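Local coordinates for protein ribose transcriptional regulator (Enterococcus faecium DO, PDB 4RK1) that probably represses transcription as a LacI-family, ribose-responsive DNA-binding regulator, its sugar-binding domain holding ribose in a cleft, at residues 89-94 against 103-108; 235-240 against 266-271. One frame throughout, in Å; residues are numbered along the deposited sequence.

Interaction 1 of 2, residues 89-94 against 103-108; sequences PFIVLD and DAVRTD. With RIB (alpha-D-ribofuranose), chain K.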
# COMPACT_ATOMS: atom_id res chain seq x y z
N PRO B 89 3.00 -9.41 26.11
CA PRO B 89 3.86 -8.23 26.00
C PRO B 89 3.57 -7.45 24.73
O PRO B 89 3.01 -7.99 23.77
CB PRO B 89 5.26 -8.83 25.94
CG PRO B 89 5.07 -10.19 25.38
CD PRO B 89 3.76 -10.66 25.92
N PHE B 90 3.92 -6.17 24.73
CA PHE B 90 3.67 -5.33 23.56
C PHE B 90 4.68 -4.22 23.38
O PHE B 90 5.37 -3.82 24.33
CB PHE B 90 2.25 -4.76 23.61
CG PHE B 90 2.00 -3.82 24.75
CD1 PHE B 90 1.75 -4.31 26.03
CD2 PHE B 90 2.03 -2.45 24.57
CE1 PHE B 90 1.53 -3.45 27.09
CE2 PHE B 90 1.81 -1.58 25.62
CZ PHE B 90 1.58 -2.09 26.89
N ILE B 91 4.77 -3.75 22.14
CA ILE B 91 5.62 -2.66 21.73
C ILE B 91 4.71 -1.54 21.27
O ILE B 91 3.68 -1.81 20.66
CB ILE B 91 6.51 -3.03 20.54
CG1 ILE B 91 7.27 -4.34 20.80
CG2 ILE B 91 7.48 -1.90 20.23
CD1 ILE B 91 8.16 -4.31 22.01
N VAL B 92 5.10 -0.30 21.55
CA VAL B 92 4.36 0.87 21.07
C VAL B 92 5.27 1.68 20.16
O VAL B 92 6.48 1.73 20.34
CB VAL B 92 3.83 1.77 22.21
CG1 VAL B 92 2.86 1.01 23.09
CG2 VAL B 92 4.97 2.33 23.05
N LEU B 93 4.67 2.32 19.17
CA LEU B 93 5.42 3.17 18.28
C LEU B 93 4.47 4.10 17.56
O LEU B 93 3.25 4.01 17.69
CB LEU B 93 6.18 2.33 17.26
CG LEU B 93 5.40 1.47 16.27
CD1 LEU B 93 6.23 1.25 15.02
CD2 LEU B 93 5.02 0.13 16.86
N ASP B 94 5.08 5.00 16.80
CA ASP B 94 4.36 5.80 15.83
C ASP B 94 3.26 6.65 16.46
O ASP B 94 3.58 7.53 17.26
CB ASP B 94 3.87 4.93 14.67
CG ASP B 94 3.69 5.74 13.40
OD1 ASP B 94 4.69 6.32 12.92
OD2 ASP B 94 2.56 5.82 12.90
N ASP B 103 7.99 -1.74 25.76
CA ASP B 103 9.09 -1.12 25.05
C ASP B 103 8.51 -0.29 23.92
O ASP B 103 7.37 -0.51 23.51
CB ASP B 103 10.01 -2.20 24.51
CG ASP B 103 10.49 -3.15 25.59
OD1 ASP B 103 11.33 -2.73 26.41
OD2 ASP B 103 10.03 -4.32 25.61
N ALA B 104 9.27 0.68 23.45
CA ALA B 104 8.83 1.57 22.38
C ALA B 104 9.95 1.78 21.38
O ALA B 104 11.13 1.69 21.73
CB ALA B 104 8.39 2.90 22.96
N VAL B 105 9.56 2.05 20.13
CA VAL B 105 10.50 2.50 19.10
C VAL B 105 9.89 3.73 18.46
O VAL B 105 8.72 3.71 18.07
CB VAL B 105 10.71 1.51 17.95
CG1 VAL B 105 11.97 1.89 17.18
CG2 VAL B 105 10.76 0.09 18.45
N ARG B 106 10.69 4.78 18.31
CA ARG B 106 10.22 6.02 17.74
C ARG B 106 11.25 6.57 16.78
O ARG B 106 12.41 6.18 16.82
CB ARG B 106 9.95 7.02 18.86
CG ARG B 106 9.05 6.42 19.93
CD ARG B 106 8.09 7.41 20.50
NE ARG B 106 7.23 6.78 21.50
CZ ARG B 106 5.98 6.39 21.31
NH1 ARG B 106 5.38 6.50 20.13
NH2 ARG B 106 5.31 5.85 22.33
N THR B 107 10.82 7.45 15.90
CA THR B 107 11.74 8.15 15.04
C THR B 107 11.71 9.61 15.45
O THR B 107 10.82 10.03 16.16
CB THR B 107 11.38 7.96 13.56
OG1 THR B 107 10.08 8.49 13.31
CG2 THR B 107 11.40 6.47 13.21
N ASP B 108 12.69 10.39 14.98
CA ASP B 108 12.86 11.76 15.46
C ASP B 108 12.01 12.75 14.66
O ASP B 108 12.51 13.45 13.77
CB ASP B 108 14.35 12.16 15.40
CG ASP B 108 14.68 13.32 16.33
OD1 ASP B 108 13.77 14.13 16.68
OD2 ASP B 108 15.87 13.42 16.70
O5 RIB K . 2.60 8.27 6.37
C5 RIB K . 1.71 7.90 7.44
C4 RIB K . 2.12 8.67 8.61
O4 RIB K . 1.31 8.34 9.75
C3 RIB K . 3.57 8.23 8.75
O3 RIB K . 4.34 9.41 8.62
C2 RIB K . 3.61 7.52 10.08
O2 RIB K . 4.68 7.96 10.91
C1 RIB K . 2.19 7.67 10.67
O1 RIB K . 2.18 8.27 11.95
O HOH W 1 7.46 -4.94 25.76
O HOH W 2 7.34 6.49 13.19
O HOH W 3 6.10 8.19 17.91
O HOH W 4 7.70 5.33 15.72
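F90 meets D103 through the backbone: a water accepts the N-H of D103 and donates to F90 O (2.8 Å) and to D103 OD2, bridging the start of the ladder, while the F90 ring packs against helix 76-84. Next along, I91 has CG1 beside its own backbone N (chi1 -51°), which carries CD1 to within 3.8 Å of D103 CB. Its other branch, CG2, leans on CG2 of V105. Oxygen OD1 of D103 is held from outside, by a salt bridge with R253 and the backbone N-H of E262. V92 uses both of its backbone polar atoms: its N bonds to D103 O (3.0 Å, 160° at the hydrogen), and its O accepts V105 N (3.1 Å), the two bonds flanking A104 as in a parallel pair. V92 CG2 presses tightly on A104 CB at 3.5 Å, with R106 NH2 beside it. A water accepts from D94 N and donates to V105 O. D94 O is reached by R106 NH1 through another water, and lies at the guanidinium's edge, near its plane; R106 NE is paired with E263, and its NH2 with K96 O and S98 OG. The D94 side chain swings from the strand into the pocket, CG roughly anti to N (chi1 -155°), and takes two ribose hydroxyls, O2 on OD1 (2.6 Å) and O1 on OD2 (2.7 Å). Parallel strands with the ligand site at their C-terminal edge are characteristic of the Rossmann-like lobes of the periplasmic-binding-protein fold used by LacI-family regulators; here D94 serves that site.

Interaction 2 of 2, residues 235-240 against 266-271; sequences IAQPIF and LPVRFE. Unlike the reference sequence in segment 266-271: F270 (reference Leu). With RIB (alpha-D-ribofuranose), chain K.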
# COMPACT_ATOMS: atom_id res chain seq x y z
N ILE B 235 11.50 13.87 3.97
CA ILE B 235 12.20 13.41 5.18
C ILE B 235 12.04 11.90 5.30
O ILE B 235 10.93 11.40 5.44
CB ILE B 235 11.65 14.09 6.44
CG1 ILE B 235 11.68 15.61 6.29
CG2 ILE B 235 12.40 13.62 7.68
CD1 ILE B 235 13.02 16.19 5.91
N ALA B 236 13.15 11.18 5.22
CA ALA B 236 13.09 9.73 5.26
C ALA B 236 13.02 9.23 6.69
O ALA B 236 13.88 9.54 7.49
CB ALA B 236 14.32 9.13 4.58
N GLN B 237 11.97 8.48 7.01
CA GLN B 237 11.95 7.62 8.18
C GLN B 237 12.57 6.29 7.75
O GLN B 237 12.38 5.87 6.62
CB GLN B 237 10.52 7.37 8.64
CG GLN B 237 9.81 8.58 9.24
CD GLN B 237 8.54 8.18 9.94
OE1 GLN B 237 7.43 8.42 9.45
NE2 GLN B 237 8.68 7.55 11.09
N PRO B 238 13.31 5.63 8.65
CA PRO B 238 13.85 4.31 8.30
C PRO B 238 12.76 3.25 8.53
O PRO B 238 12.77 2.56 9.56
CB PRO B 238 15.02 4.15 9.28
CG PRO B 238 14.58 4.90 10.50
CD PRO B 238 13.74 6.06 10.00
N ILE B 239 11.85 3.14 7.58
CA ILE B 239 10.54 2.49 7.81
C ILE B 239 10.70 1.00 8.06
O ILE B 239 10.19 0.46 9.04
CB ILE B 239 9.58 2.66 6.61
CG1 ILE B 239 9.46 4.13 6.19
CG2 ILE B 239 8.20 2.11 6.97
CD1 ILE B 239 8.82 4.32 4.84
N PHE B 240 11.42 0.34 7.16
CA PHE B 240 11.62 -1.09 7.25
C PHE B 240 12.37 -1.43 8.54
O PHE B 240 12.00 -2.36 9.25
CB PHE B 240 12.41 -1.56 6.00
CG PHE B 240 12.60 -3.06 5.92
CD1 PHE B 240 11.60 -3.87 5.41
CD2 PHE B 240 13.81 -3.64 6.30
CE1 PHE B 240 11.79 -5.24 5.29
CE2 PHE B 240 13.99 -5.01 6.20
CZ PHE B 240 12.99 -5.81 5.70
N LEU B 266 15.11 6.25 16.53
CA LEU B 266 15.87 6.12 15.30
C LEU B 266 15.88 7.47 14.59
O LEU B 266 14.91 8.23 14.69
CB LEU B 266 15.27 5.05 14.39
CG LEU B 266 15.06 3.67 15.01
CD1 LEU B 266 14.34 2.77 14.03
CD2 LEU B 266 16.38 3.05 15.43
N PRO B 267 16.98 7.78 13.89
CA PRO B 267 17.09 9.07 13.24
C PRO B 267 16.33 9.11 11.93
O PRO B 267 16.06 8.07 11.33
CB PRO B 267 18.60 9.18 12.98
CG PRO B 267 19.01 7.78 12.73
CD PRO B 267 18.22 6.99 13.73
N VAL B 268 16.01 10.31 11.50
CA VAL B 268 15.45 10.54 10.17
C VAL B 268 16.56 11.15 9.35
O VAL B 268 17.63 11.44 9.87
CB VAL B 268 14.22 11.47 10.22
CG1 VAL B 268 13.11 10.82 11.03
CG2 VAL B 268 14.58 12.84 10.78
N ARG B 269 16.30 11.35 8.06
CA ARG B 269 17.24 12.12 7.25
C ARG B 269 16.60 12.74 6.05
O ARG B 269 15.59 12.29 5.53
CB ARG B 269 18.41 11.26 6.79
CG ARG B 269 18.06 10.11 5.88
CD ARG B 269 19.20 9.09 5.84
NE ARG B 269 19.48 8.55 7.17
CZ ARG B 269 20.48 8.93 7.98
NH1 ARG B 269 20.60 8.37 9.17
NH2 ARG B 269 21.36 9.86 7.61
N PHE B 270 17.25 13.79 5.59
CA PHE B 270 16.74 14.58 4.51
C PHE B 270 17.07 13.88 3.21
O PHE B 270 18.21 13.45 3.01
CB PHE B 270 17.39 15.94 4.54
CG PHE B 270 16.83 16.86 3.53
CD1 PHE B 270 15.59 17.43 3.72
CD2 PHE B 270 17.51 17.12 2.36
CE1 PHE B 270 15.05 18.26 2.78
CE2 PHE B 270 16.98 17.96 1.42
CZ PHE B 270 15.75 18.53 1.63
N GLU B 271 16.08 13.71 2.35
CA GLU B 271 16.29 13.09 1.03
C GLU B 271 16.02 14.14 -0.03
O GLU B 271 14.86 14.42 -0.35
CB GLU B 271 15.39 11.87 0.83
CG GLU B 271 15.63 10.72 1.77
CD GLU B 271 17.00 10.07 1.59
OE1 GLU B 271 17.60 10.22 0.52
OE2 GLU B 271 17.47 9.39 2.53
O5 RIB K . 2.60 8.27 6.37
C5 RIB K . 1.71 7.90 7.44
C4 RIB K . 2.12 8.67 8.61
O4 RIB K . 1.31 8.34 9.75
C3 RIB K . 3.57 8.23 8.75
O3 RIB K . 4.34 9.41 8.62
C2 RIB K . 3.61 7.52 10.08
O2 RIB K . 4.68 7.96 10.91
C1 RIB K . 2.19 7.67 10.67
O1 RIB K . 2.18 8.27 11.95
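I235 reaches V268 and F270 with its two branches. From CB, the CG2 methyl sits anti to the backbone N and rests on V268, 3.8 Å from V268 CB and nearly as close to V268 CG2. The other branch runs through CG1, beside the backbone N (chi1 -54°), to CD1, which ends 3.6 Å from F270 CD1, coming in at the ring's edge near its plane. That phenylalanine differs from the reference sequence, which has leucine there. I235 and F270 form a non-hydrogen-bonded antiparallel pair. The bonds fall on the next pair: A236 N donates to R269 O at 2.7 Å with 162° at the hydrogen, and R269 N returns the bond to A236 O at 3.1 Å. On the sheet face shared with R269, A236 CB packs against E271 CG (3.5 Å). Past the strand, P238 sets the CG–CD side of its ring against L266 and P267, CD lying 3.3 Å from P267 O and CG 4.0 Å from L266 CB. P238 is the centre of an inverse gamma turn and stands just before helix 239-255, while Q237 belongs to the ribose pocket. Strand 263-271 lies between 103-107 and 233-236; I235 and F270 both touch I217 of strand 215-218, and the F270 ring meets H119 of helix 109-122.

From the N terminus, interaction 1 comes first, closing the eight-residue loop 95-102 between adjacent parallel strands. The chain then passes through helix 109-122 and the strands out to 161-166 and back to 233-236 before interaction 2 closes a longer loop containing helix 239-255. The two contacts are in series, neither nesting nor crossing. They meet side by side in the sheet, where R106 O and L266 N probably form a hydrogen bond, and D94 and Q237 line one ribose pocket. The chain near 108, 237 and 267 probably corresponds to the three interlobe crossovers of the type I periplasmic-binding-protein fold.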